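Local atomic coordinates of smoothened (Xenopus laevis, PDB entry 5KZZ), a protein that probably acts as a Frizzled-class G protein-coupled receptor in Hedgehog signalling, activated by cholesterol, and is represented here by its extracellular cysteine-rich domain. Residues C64-A67 against I68-L71; K114-T117 against D118-E122. All coordinates share one frame; numbering follows the deposited sequence.

Contact 1: C64-A67 against I68-L71; sequences CWDA and IRPL. With ZN (zinc ion), chain F; ACT (acetate ion), chain I.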
ATOM      1  N   CYS A  64       3.906   7.730 -13.161  1.00 14.16           N
ATOM      2  CA  CYS A  64       4.112   7.417 -11.762  1.00 12.78           C
ATOM      3  C   CYS A  64       2.810   6.906 -11.125  1.00 12.61           C
ATOM      4  O   CYS A  64       2.822   5.925 -10.377  1.00 13.20           O
ATOM      5  CB  CYS A  64       4.631   8.638 -11.012  1.00 15.20           C
ATOM      6  SG  CYS A  64       4.641   8.426  -9.195  1.00 16.55           S
ATOM      7  N   TRP A  65       1.684   7.543 -11.445  1.00 12.15           N
ATOM      8  CA  TRP A  65       0.413   7.140 -10.849  1.00 13.02           C
ATOM      9  C   TRP A  65       0.074   5.674 -11.129  1.00 11.69           C
ATOM     10  O   TRP A  65      -0.307   4.935 -10.223  1.00 11.62           O
ATOM     11  CB  TRP A  65      -0.713   8.058 -11.335  1.00 14.56           C
ATOM     12  CG  TRP A  65      -2.024   7.780 -10.660  1.00 15.10           C
ATOM     13  CD1 TRP A  65      -3.170   7.351 -11.254  1.00 16.90           C
ATOM     14  CD2 TRP A  65      -2.306   7.854  -9.246  1.00 15.00           C
ATOM     15  NE1 TRP A  65      -4.151   7.171 -10.303  1.00 17.63           N
ATOM     16  CE2 TRP A  65      -3.645   7.476  -9.068  1.00 16.85           C
ATOM     17  CE3 TRP A  65      -1.553   8.206  -8.113  1.00 15.84           C
ATOM     18  CZ2 TRP A  65      -4.260   7.462  -7.817  1.00 16.84           C
ATOM     19  CZ3 TRP A  65      -2.168   8.187  -6.869  1.00 15.82           C
ATOM     20  CH2 TRP A  65      -3.502   7.807  -6.735  1.00 15.64           C
ATOM     21  N   ASP A  66       0.243   5.237 -12.372  1.00 12.02           N
ATOM     22  CA  ASP A  66      -0.078   3.860 -12.702  1.00 13.26           C
ATOM     23  C   ASP A  66       0.789   2.882 -11.914  1.00 12.25           C
ATOM     24  O   ASP A  66       0.304   1.833 -11.455  1.00 12.76           O
ATOM     25  CB  ASP A  66       0.090   3.600 -14.204  1.00 14.06           C
ATOM     26  CG  ASP A  66      -0.501   2.275 -14.611  1.00 13.81           C
ATOM     27  OD1 ASP A  66      -1.739   2.186 -14.625  1.00 16.07           O
ATOM     28  OD2 ASP A  66       0.239   1.301 -14.852  1.00 16.21           O
ATOM     29  N   ALA A  67       2.070   3.213 -11.762  1.00 12.06           N
ATOM     30  CA  ALA A  67       2.978   2.360 -11.004  1.00 13.03           C
ATOM     31  C   ALA A  67       2.670   2.350  -9.510  1.00 12.02           C
ATOM     32  O   ALA A  67       2.745   1.316  -8.847  1.00 13.19           O
ATOM     33  CB  ALA A  67       4.398   2.810 -11.222  1.00 14.14           C
ATOM     34  N   ILE A  68       2.349   3.518  -8.963  1.00 11.13           N
ATOM     35  CA  ILE A  68       2.243   3.647  -7.507  1.00 11.79           C
ATOM     36  C   ILE A  68       0.908   3.160  -6.957  1.00 11.02           C
ATOM     37  O   ILE A  68       0.838   2.777  -5.780  1.00 10.95           O
ATOM     38  CB  ILE A  68       2.520   5.123  -7.071  1.00 13.38           C
ATOM     39  CG1 ILE A  68       3.065   5.168  -5.639  1.00 14.83           C
ATOM     40  CG2 ILE A  68       1.291   5.984  -7.179  1.00 14.74           C
ATOM     41  CD1 ILE A  68       3.360   6.569  -5.138  1.00 16.78           C
ATOM     42  N   ARG A  69      -0.137   3.145  -7.784  1.00  9.98           N
ATOM     43  CA  ARG A  69      -1.445   2.709  -7.289  1.00 10.97           C
ATOM     44  C   ARG A  69      -1.408   1.365  -6.525  1.00  9.22           C
ATOM     45  O   ARG A  69      -1.918   1.294  -5.414  1.00 10.19           O
ATOM     46  CB  ARG A  69      -2.478   2.636  -8.434  1.00 13.59           C
ATOM     47  CG  ARG A  69      -3.010   3.961  -8.925  1.00 17.67           C
ATOM     48  CD  ARG A  69      -3.733   3.806 -10.270  1.00 20.24           C
ATOM     49  NE  ARG A  69      -4.863   2.893 -10.169  1.00 22.84           N
ATOM     50  CZ  ARG A  69      -5.520   2.393 -11.205  1.00 26.24           C
ATOM     51  NH1 ARG A  69      -5.139   2.695 -12.438  1.00 28.39           N
ATOM     52  NH2 ARG A  69      -6.551   1.583 -11.005  1.00 29.24           N
ATOM     53  N   PRO A  70      -0.813   0.297  -7.098  1.00  9.81           N
ATOM     54  CA  PRO A  70      -0.847  -0.959  -6.346  0.78 10.73           C
ATOM     55  C   PRO A  70      -0.006  -0.886  -5.067  1.00  9.64           C
ATOM     56  O   PRO A  70      -0.319  -1.587  -4.126  1.00 10.80           O
ATOM     57  CB  PRO A  70      -0.274  -1.984  -7.343  0.78 12.44           C
ATOM     58  CG  PRO A  70       0.506  -1.164  -8.331  0.78 10.51           C
ATOM     59  CD  PRO A  70      -0.331   0.077  -8.472  0.78 10.62           C
ATOM     60  N   LEU A  71       1.027  -0.049  -5.044  1.00  9.87           N
ATOM     61  CA  LEU A  71       1.822   0.111  -3.829  1.00 10.95           C
ATOM     62  C   LEU A  71       0.992   0.814  -2.756  1.00 10.74           C
ATOM     63  O   LEU A  71       0.950   0.351  -1.614  1.00 10.21           O
ATOM     64  CB  LEU A  71       3.125   0.877  -4.139  1.00 12.02           C
ATOM     65  CG  LEU A  71       4.097   1.054  -2.963  1.00 17.37           C
ATOM     66  CD1 LEU A  71       4.377  -0.280  -2.354  1.00 22.29           C
ATOM     67  CD2 LEU A  71       5.381   1.730  -3.455  1.00 21.59           C
TER
HETATM   68 ZN    ZN F 205      -2.460   0.439 -15.208  0.79 20.30          ZN
HETATM   69  C   ACT I 208       4.727  10.982 -15.177  1.00 29.93           C
HETATM   70  O   ACT I 208       4.986  10.238 -14.203  1.00 27.14           O
HETATM   71  OXT ACT I 208       3.778  10.701 -15.942  1.00 30.30           O
HETATM   72  CH3 ACT I 208       5.557  12.214 -15.427  1.00 30.02           C
HETATM   73  O   HOH W   1      -3.327   4.407 -13.922  1.00 26.14           O

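Contact 2: K114-T117 against D118-E122; sequences KCTT and DYFPE. With ZN (zinc ion), chain D; ZN (zinc ion), chain C.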
ATOM      1  N   LYS A 114      14.299   4.332  -0.396  1.00 30.92           N
ATOM      2  CA  LYS A 114      15.355   3.363  -0.091  1.00 29.79           C
ATOM      3  C   LYS A 114      14.884   1.914  -0.311  1.00 27.97           C
ATOM      4  O   LYS A 114      15.703   0.982  -0.396  1.00 29.69           O
ATOM      5  CB  LYS A 114      15.829   3.586   1.358  1.00 29.46           C
ATOM      6  CG  LYS A 114      16.692   2.483   1.994  1.00 30.65           C
ATOM      7  CD  LYS A 114      18.144   2.543   1.557  1.00 29.35           C
ATOM      8  CE  LYS A 114      19.023   1.566   2.352  1.00 26.44           C
ATOM      9  NZ  LYS A 114      19.640   2.144   3.591  1.00 22.72           N
ATOM     10  N   CYS A 115      13.567   1.748  -0.443  1.00 22.72           N
ATOM     11  CA  CYS A 115      12.898   0.446  -0.421  1.00 20.53           C
ATOM     12  C   CYS A 115      13.410  -0.390   0.740  1.00 18.55           C
ATOM     13  O   CYS A 115      13.959  -1.454   0.546  1.00 17.12           O
ATOM     14  CB  CYS A 115      13.082  -0.290  -1.750  1.00 22.67           C
ATOM     15  SG  CYS A 115      12.200   0.495  -3.109  1.00 23.66           S
ATOM     16  N   THR A 116      13.229   0.111   1.953  1.00 18.45           N
ATOM     17  CA  THR A 116      13.768  -0.589   3.115  1.00 16.27           C
ATOM     18  C   THR A 116      13.143  -1.968   3.252  1.00 15.63           C
ATOM     19  O   THR A 116      11.961  -2.176   2.970  1.00 16.93           O
ATOM     20  CB  THR A 116      13.555   0.190   4.405  1.00 18.82           C
ATOM     21  OG1 THR A 116      12.169   0.530   4.520  1.00 20.58           O
ATOM     22  CG2 THR A 116      14.365   1.454   4.391  1.00 20.04           C
ATOM     23  N   THR A 117      13.961  -2.921   3.674  1.00 15.50           N
ATOM     24  CA  THR A 117      13.569  -4.318   3.641  1.00 17.22           C
ATOM     25  C   THR A 117      12.734  -4.786   4.823  1.00 20.39           C
ATOM     26  O   THR A 117      12.242  -5.916   4.815  1.00 24.44           O
ATOM     27  CB  THR A 117      14.801  -5.210   3.545  1.00 18.31           C
ATOM     28  OG1 THR A 117      15.708  -4.865   4.598  1.00 20.55           O
ATOM     29  CG2 THR A 117      15.466  -5.015   2.200  1.00 19.99           C
ATOM     30  N   ASP A 118      12.578  -3.951   5.842  1.00 20.87           N
ATOM     31  CA  ASP A 118      11.627  -4.294   6.888  1.00 24.03           C
ATOM     32  C   ASP A 118      10.205  -3.934   6.447  1.00 24.07           C
ATOM     33  O   ASP A 118       9.270  -4.692   6.682  1.00 27.54           O
ATOM     34  CB  ASP A 118      11.982  -3.609   8.211  1.00 26.55           C
ATOM     35  CG  ASP A 118      12.008  -2.095   8.106  1.00 28.38           C
ATOM     36  OD1 ASP A 118      12.328  -1.565   7.019  1.00 28.64           O
ATOM     37  OD2 ASP A 118      11.694  -1.427   9.121  1.00 32.04           O
ATOM     38  N   TYR A 119      10.052  -2.796   5.779  1.00 20.65           N
ATOM     39  CA  TYR A 119       8.737  -2.347   5.338  1.00 18.66           C
ATOM     40  C   TYR A 119       8.322  -2.996   4.012  1.00 17.22           C
ATOM     41  O   TYR A 119       7.144  -3.261   3.774  1.00 18.22           O
ATOM     42  CB  TYR A 119       8.731  -0.828   5.204  1.00 20.21           C
ATOM     43  CG  TYR A 119       7.348  -0.265   5.159  1.00 22.39           C
ATOM     44  CD1 TYR A 119       6.680   0.078   6.332  1.00 25.38           C
ATOM     45  CD2 TYR A 119       6.699  -0.081   3.944  1.00 23.71           C
ATOM     46  CE1 TYR A 119       5.392   0.591   6.290  1.00 25.19           C
ATOM     47  CE2 TYR A 119       5.421   0.427   3.893  1.00 23.71           C
ATOM     48  CZ  TYR A 119       4.770   0.759   5.067  1.00 25.48           C
ATOM     49  OH  TYR A 119       3.501   1.270   5.003  1.00 28.92           O
ATOM     50  N   PHE A 120       9.309  -3.245   3.158  1.00 16.20           N
ATOM     51  CA  PHE A 120       9.111  -3.852   1.841  1.00 15.81           C
ATOM     52  C   PHE A 120       9.952  -5.130   1.782  1.00 15.58           C
ATOM     53  O   PHE A 120      11.015  -5.153   1.163  1.00 15.22           O
ATOM     54  CB  PHE A 120       9.530  -2.885   0.728  1.00 15.54           C
ATOM     55  CG  PHE A 120       8.764  -1.591   0.721  1.00 17.91           C
ATOM     56  CD1 PHE A 120       7.480  -1.537   0.211  1.00 18.84           C
ATOM     57  CD2 PHE A 120       9.335  -0.420   1.214  1.00 18.35           C
ATOM     58  CE1 PHE A 120       6.771  -0.341   0.200  1.00 19.71           C
ATOM     59  CE2 PHE A 120       8.640   0.774   1.216  1.00 19.98           C
ATOM     60  CZ  PHE A 120       7.357   0.817   0.702  1.00 19.98           C
ATOM     61  N   PRO A 121       9.482  -6.197   2.435  1.00 17.25           N
ATOM     62  CA  PRO A 121      10.323  -7.388   2.567  1.00 18.79           C
ATOM     63  C   PRO A 121      10.547  -8.126   1.251  1.00 17.23           C
ATOM     64  O   PRO A 121       9.785  -8.058   0.281  1.00 17.47           O
ATOM     65  CB  PRO A 121       9.540  -8.257   3.558  1.00 20.66           C
ATOM     66  CG  PRO A 121       8.125  -7.749   3.467  1.00 21.31           C
ATOM     67  CD  PRO A 121       8.240  -6.298   3.218  1.00 19.93           C
ATOM     68  N   GLU A 122      11.641  -8.858   1.238  1.00 17.40           N
ATOM     69  CA  GLU A 122      11.994  -9.682   0.115  1.00 18.40           C
ATOM     70  C   GLU A 122      11.493 -11.108   0.331  1.00 21.52           C
ATOM     71  O   GLU A 122      11.388 -11.569   1.472  1.00 23.01           O
ATOM     72  CB  GLU A 122      13.502  -9.644  -0.069  1.00 22.58           C
ATOM     73  CG  GLU A 122      14.015 -10.564  -1.115  1.00 24.53           C
ATOM     74  CD  GLU A 122      13.782 -10.070  -2.537  1.00 21.75           C
ATOM     75  OE1 GLU A 122      12.719  -9.495  -2.883  1.00 20.14           O
ATOM     76  OE2 GLU A 122      14.681 -10.313  -3.352  1.00 20.53           O
TER
HETATM   77 ZN    ZN D 203      14.674 -10.586  -5.235  0.72 14.21          ZN
HETATM   78 ZN    ZN C 202      11.687  -9.791  -4.651  0.70 14.35          ZN
HETATM   79  O   HOH W   2      13.472  -8.795   3.519  1.00 30.60           O

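Contact 1: C64-A67 against I68-L71
Arg69 lays the aliphatic part of its side chain over one face of the Trp65 indole. Its CG stands 3.8 Å from the centroid of the five-membered ring, 20° off the normal, which is a CH-pi contact. Arg69 CD comes within 3.4 Å of Trp65 NE1. The bend at chi3 carries the guanidinium beyond the ring, its plane still only 23° from that of the indole. On the six-membered part, Ile68 CG2 approaches Trp65 CE3 at 3.7 Å, obliquely. Both pairings follow the i to i+3 and i+4 spacing of helix 62-76 in the Frizzled-type cysteine-rich domain, where Ile68 N donates to Cys64 O at 2.8 Å and Arg69 N to Trp65 O. Pro70 brings no N-H to this pattern, and the helix kinks there. The inward side is closely packed: Cys64 is disulfide-bonded to Cys100, and Ile68 rests on Thr96 of helix 90-97. The outer side is looser and wetter. Asp66 OD1 and Arg69 NH1 stay 4.1 Å apart, too far for a direct bond, with carboxylate and guanidinium planes 78° from each other. One water bridges the two groups instead, donating to Asp66 OD1 and accepting from Arg69 NH1 at the guanidinium edge. The same Asp66 OD1 binds a zinc ion at 2.0 Å, whose positive charge would be expected to favour an ionised carboxylate.

Contact 2: K114-T117 against D118-E122
Thr116 O receives the N-H of Phe120 at 2.9 Å, with an N-H...O angle of 149° and the donor in the carbonyl plane. This backbone bond closes a turn beyond helix 110-114, and the same oxygen lies at the edge of the Phe120 ring, 3.6 Å from CD2. Phe120 takes chi1 of -60°, with CG beside its own backbone N, which keeps the ring next to Thr116 O and lets CD2 reach within 4.0 Å of Cys115 CA. Tyr119 adds an aromatic neighbour, its CD2 over a Phe120 face near the rim, while its hydroxyl is hydrogen-bonded to Leu38 O. Nearer the surface, Thr116 and Asp118 run side by side in the same direction; OG1 of Thr116 donates a weak hydrogen bond of 3.3 Å to OD1 of Asp118. Further along, Pro121 CA makes a CA-H...O contact of 3.3 Å with Thr117 O. A water accepts from Glu122 N and gives a weak bond to that Thr117 carbonyl, tying the outgoing chain to the turn. Glu122 splits its carboxylate between two zinc ions, OE2 binding one at 1.9 Å and OE1 the other at 2.1 Å. Cys115, which is disulfide-bonded to Cys93, has a positive phi (47°) and is the C-prime residue of a Schellman motif that ends helix 110-114, with Thr116 N bonded to Asp111 O and Cys115 N to Phe112 O.

Overall arrangement
Contact 1 precedes contact 2 along the chain, and their centres lie about 17 Å apart, yet the two meet directly: Leu71 CD1 of 68-71 packs on Phe120 CE1 of 118-122 at 3.5 Å. Helix 90-97 supports both, since Leu71 touches Leu92 and Thr96 while Phe120 touches Cys93. Disulfides hold each in the Frizzled-type domain, at Cys64 with Cys100 and at Cys115 with Cys93. Zinc marks both contacts, through separate sites: Asp66 binds one ion in contact 1, whereas Glu122 in contact 2 binds two and shares one with Glu127. The Leu71 side chain is about 10 Å from that of Glu127, so this packing does not itself touch that metal site.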